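Local coordinates for protein lithostathine-1-alpha (Homo sapiens, PDB 1QDD) that may inhibit spontaneous calcium carbonate precipitation as a secreted C-type lectin, and may take part in regeneration of pancreas and brain, at residues Ser117-Ser120 with Ser121-Phe124; Arg32-Trp35 with Val36-Asp39. The protein carries 1 engineered substitution. All blocks are in the same frame, centred on the assembly; numbering follows the deposited sequence.

Contact 1. Residues Ser117-Ser120 with Ser121-Phe124; sequences SLTS and STGF
Phe124 folds back over Ser120, so that the ring of one residue covers the backbone of the other just beyond the end of strand 115-119. Ser120 CA lies over one face of the ring, 3.9 Å from its centroid and 19° off the normal, a CH-pi contact displaced toward the rim. At that rim Ser120 CB meets Phe124 CZ at 3.5 Å, whereas Leu118 O comes to the ring edge, near its plane. The ring gets there because CG stands beside the backbone N (chi1 -57°), which turns it back toward the strand end. Leu118 CB follows at 4.2 Å from Phe124 CD2, and both side chains continue onto Ile66 of helix 56-68.

At the end of the strand, Thr119 O accepts two backbone bonds from opposite faces of its carbonyl plane: a short one from Phe124 N (2.9 Å) and a longer one from Thr122 N (3.3 Å). Gly123 N bonds to Ser120 O at 3.0 Å, the shorter-range partner of the Phe124 bond. On the flank, the hydroxyls of Thr119 and Thr122 hydrogen-bond to each other, OG1 to OG1, at 2.9 Å. Thr122 OG1 also accepts from Lys126 N, which ties the turn to the returning chain.

The 6-to-1 bond from Phe124 N, the 5-to-2 bond from Gly123 N and the positive phi of Gly123 (69°) make a Schellman motif. Here it closes a single 3-10 turn in the hairpin connection between strands 115-119 and 127-130 of the C-type lectin domain, with Phe124 packing its ring back on Ser120 and Leu118.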
loop_
_atom_site.group_PDB
_atom_site.type_symbol
_atom_site.label_atom_id
_atom_site.label_comp_id
_atom_site.label_asym_id
_atom_site.label_seq_id
_atom_site.Cartn_x
_atom_site.Cartn_y
_atom_site.Cartn_z
ATOM N N SER A 117 -0.460 0.776 9.140
ATOM C CA SER A 117 0.789 1.313 8.603
ATOM C C SER A 117 1.928 0.310 8.704
ATOM O O SER A 117 1.955 -0.573 9.579
ATOM C CB SER A 117 1.172 2.585 9.359
ATOM O OG SER A 117 1.447 2.331 10.720
ATOM N N LEU A 118 2.942 0.486 7.860
ATOM C CA LEU A 118 4.234 -0.187 7.936
ATOM C C LEU A 118 5.182 0.605 8.854
ATOM O O LEU A 118 5.178 1.842 8.796
ATOM C CB LEU A 118 4.890 -0.269 6.566
ATOM C CG LEU A 118 4.117 -0.999 5.466
ATOM C CD1 LEU A 118 4.761 -0.763 4.102
ATOM C CD2 LEU A 118 4.006 -2.483 5.756
ATOM N N THR A 119 5.989 -0.073 9.643
ATOM C CA THR A 119 6.838 0.608 10.623
ATOM C C THR A 119 8.313 0.563 10.235
ATOM O O THR A 119 8.872 -0.466 9.847
ATOM C CB THR A 119 6.621 0.016 12.033
ATOM O OG1 THR A 119 6.966 -1.368 12.022
ATOM C CG2 THR A 119 5.181 0.164 12.502
ATOM N N SER A 120 8.985 1.713 10.397
ATOM C CA SER A 120 10.421 1.786 10.133
ATOM C C SER A 120 11.285 0.944 11.064
ATOM O O SER A 120 12.314 0.424 10.622
ATOM C CB SER A 120 10.921 3.231 10.174
ATOM O OG SER A 120 10.875 3.793 11.462
ATOM N N SER A 121 10.833 0.697 12.291
ATOM C CA SER A 121 11.604 -0.096 13.250
ATOM C C SER A 121 11.746 -1.549 12.817
ATOM O O SER A 121 12.606 -2.283 13.311
ATOM C CB SER A 121 10.902 -0.120 14.616
ATOM O OG SER A 121 10.734 1.183 15.133
ATOM N N THR A 122 10.852 -2.035 11.966
ATOM C CA THR A 122 10.867 -3.384 11.437
ATOM C C THR A 122 11.344 -3.443 9.996
ATOM O O THR A 122 11.117 -4.439 9.288
ATOM C CB THR A 122 9.478 -4.055 11.532
ATOM O OG1 THR A 122 8.561 -3.402 10.638
ATOM C CG2 THR A 122 8.967 -4.015 12.964
ATOM N N GLY A 123 11.976 -2.382 9.493
ATOM C CA GLY A 123 12.432 -2.318 8.113
ATOM C C GLY A 123 11.272 -2.235 7.134
ATOM O O GLY A 123 11.404 -2.629 5.970
ATOM N N PHE A 124 10.110 -1.741 7.560
ATOM C CA PHE A 124 8.898 -1.612 6.762
ATOM C C PHE A 124 8.358 -2.988 6.366
ATOM O O PHE A 124 7.625 -3.071 5.359
ATOM C CB PHE A 124 9.065 -0.670 5.571
ATOM C CG PHE A 124 9.502 0.719 5.960
ATOM C CD1 PHE A 124 10.807 1.127 5.722
ATOM C CD2 PHE A 124 8.644 1.619 6.555
ATOM C CE1 PHE A 124 11.241 2.390 6.084
ATOM C CE2 PHE A 124 9.079 2.884 6.924
ATOM C CZ PHE A 124 10.379 3.272 6.676
#

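Contact 2. Residues Arg32-Trp35 with Val36-Asp39; sequences RETW and VDAD
Thr34 O takes the first full helical bond, from Ala38 N at 2.9 Å, with the donor almost in line with the carbonyl. One residue on, Asp39 N reaches Trp35 O at 3.0 Å and the helix is under way. Thr34 is the N-cap: its OG1, set between backbone N and carbonyl carbon (chi1 65°), turns in toward the first turn and accepts a weak bond from Asp37 N at 3.3 Å.

A water completes the cap. It accepts from Thr34 N and donates to Glu33 OE1 at 2.6 Å and to Asp37 OD2 at 2.7 Å, so the return bond of a capping box is made here through solvent. Glu33, bent at chi2, crosses Asp37 at about a right angle. The carboxylate planes are 69° apart, and Glu33 OE1 stays 4.2 Å from Asp37 OD2.

Apolar packing flanks the cap. Glu33 CB sits over the start of the helix near Ala38, and both side chains reach Phe138 of strand 136-143. Val36 CG2 meets Trp35 CE3 at 3.8 Å, in plane at the indole edge. The indole itself runs into the core, where NE1 bonds to Ile78 O and the ring stacks on His81 and meets Trp77 edge-to-face. Asp39 OD1 is held by Leu50 N, Asn49 ND2 and Ser92 OG.

Glu33 and Asp37 are probably steadied by the helix dipole and their repulsion eased by the shared water. Asp31, close to the other oxygen of Glu33, adds a like charge that may raise the proton affinity of Glu33.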
loop_
_atom_site.group_PDB
_atom_site.type_symbol
_atom_site.label_atom_id
_atom_site.label_comp_id
_atom_site.label_asym_id
_atom_site.label_seq_id
_atom_site.Cartn_x
_atom_site.Cartn_y
_atom_site.Cartn_z
ATOM N N ARG A 32 2.020 13.851 3.608
ATOM C CA ARG A 32 1.348 13.363 4.812
ATOM C C ARG A 32 -0.133 13.652 4.751
ATOM O O ARG A 32 -0.587 14.799 4.718
ATOM C CB ARG A 32 2.004 13.993 6.047
ATOM C CG ARG A 32 3.457 13.583 6.232
ATOM C CD ARG A 32 4.426 14.510 5.502
ATOM N NE ARG A 32 5.770 14.372 6.048
ATOM C CZ ARG A 32 6.607 13.362 5.849
ATOM N NH1 ARG A 32 6.262 12.353 5.068
ATOM N NH2 ARG A 32 7.795 13.384 6.447
ATOM N N GLU A 33 -0.937 12.605 4.594
ATOM C CA GLU A 33 -2.373 12.660 4.421
ATOM C C GLU A 33 -3.066 11.630 5.321
ATOM O O GLU A 33 -2.423 10.649 5.715
ATOM C CB GLU A 33 -2.761 12.376 2.968
ATOM C CG GLU A 33 -2.184 13.285 1.905
ATOM C CD GLU A 33 -2.821 14.652 1.783
ATOM O OE1 GLU A 33 -3.881 14.943 2.370
ATOM O OE2 GLU A 33 -2.263 15.496 1.036
ATOM N N THR A 34 -4.338 11.848 5.617
ATOM C CA THR A 34 -5.120 10.834 6.317
ATOM C C THR A 34 -5.254 9.576 5.453
ATOM O O THR A 34 -5.058 9.639 4.235
ATOM C CB THR A 34 -6.522 11.343 6.704
ATOM O OG1 THR A 34 -7.227 11.582 5.483
ATOM C CG2 THR A 34 -6.480 12.601 7.553
ATOM N N TRP A 35 -5.646 8.447 6.044
ATOM C CA TRP A 35 -5.770 7.211 5.274
ATOM C C TRP A 35 -6.736 7.350 4.105
ATOM O O TRP A 35 -6.424 6.971 2.970
ATOM C CB TRP A 35 -6.169 6.060 6.199
ATOM C CG TRP A 35 -6.215 4.710 5.547
ATOM C CD1 TRP A 35 -5.235 3.760 5.532
ATOM C CD2 TRP A 35 -7.323 4.116 4.861
ATOM N NE1 TRP A 35 -5.640 2.629 4.860
ATOM C CE2 TRP A 35 -6.931 2.836 4.438
ATOM C CE3 TRP A 35 -8.621 4.556 4.560
ATOM C CZ2 TRP A 35 -7.764 2.002 3.693
ATOM C CZ3 TRP A 35 -9.459 3.720 3.826
ATOM C CH2 TRP A 35 -9.012 2.465 3.403
ATOM N N VAL A 36 -7.916 7.945 4.349
ATOM C CA VAL A 36 -8.905 8.131 3.282
ATOM C C VAL A 36 -8.398 9.031 2.166
ATOM O O VAL A 36 -8.590 8.765 0.979
ATOM C CB VAL A 36 -10.229 8.686 3.849
ATOM C CG1 VAL A 36 -11.193 9.142 2.758
ATOM C CG2 VAL A 36 -10.913 7.639 4.721
ATOM N N ASP A 37 -7.755 10.140 2.518
ATOM C CA ASP A 37 -7.230 11.091 1.545
ATOM C C ASP A 37 -6.074 10.500 0.740
ATOM O O ASP A 37 -5.956 10.779 -0.460
ATOM C CB ASP A 37 -6.848 12.415 2.206
ATOM C CG ASP A 37 -8.055 13.223 2.663
ATOM O OD1 ASP A 37 -9.190 12.904 2.267
ATOM O OD2 ASP A 37 -7.858 14.193 3.431
ATOM N N ALA A 38 -5.260 9.637 1.340
ATOM C CA ALA A 38 -4.189 8.928 0.643
ATOM C C ALA A 38 -4.792 7.957 -0.371
ATOM O O ALA A 38 -4.348 7.930 -1.528
ATOM C CB ALA A 38 -3.295 8.212 1.634
ATOM N N ASP A 39 -5.804 7.183 0.020
ATOM C CA ASP A 39 -6.430 6.264 -0.933
ATOM C C ASP A 39 -7.078 7.018 -2.093
ATOM O O ASP A 39 -6.976 6.562 -3.239
ATOM C CB ASP A 39 -7.428 5.354 -0.225
ATOM C CG ASP A 39 -7.847 4.174 -1.073
ATOM O OD1 ASP A 39 -7.019 3.302 -1.400
ATOM O OD2 ASP A 39 -9.043 4.094 -1.444
HETATM O O HOH W 1 -5.419 14.451 4.459
#

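In the fold
Contacts 1 and 2 are both local turns at strand ends of the same mixed sheet, their centres about 18 Å apart and their nearest atoms about 7 Å apart without touching. Contact 2 starts a helix, 35-44, directly after strand 24-33; contact 1 shuts off one 3-10 turn between strands 115-119 and 127-130. Each is partly buried. In contact 1 the inner side is an aromatic ring and a leucine against helix 56-68, with hydroxyls on the other flank. Contact 2 keeps Glu33, Asp37 and a water toward the surface and sends Trp35 and Asp39 inward. Strand 75-78 links them, Ile78 meeting both Leu118 and Trp35.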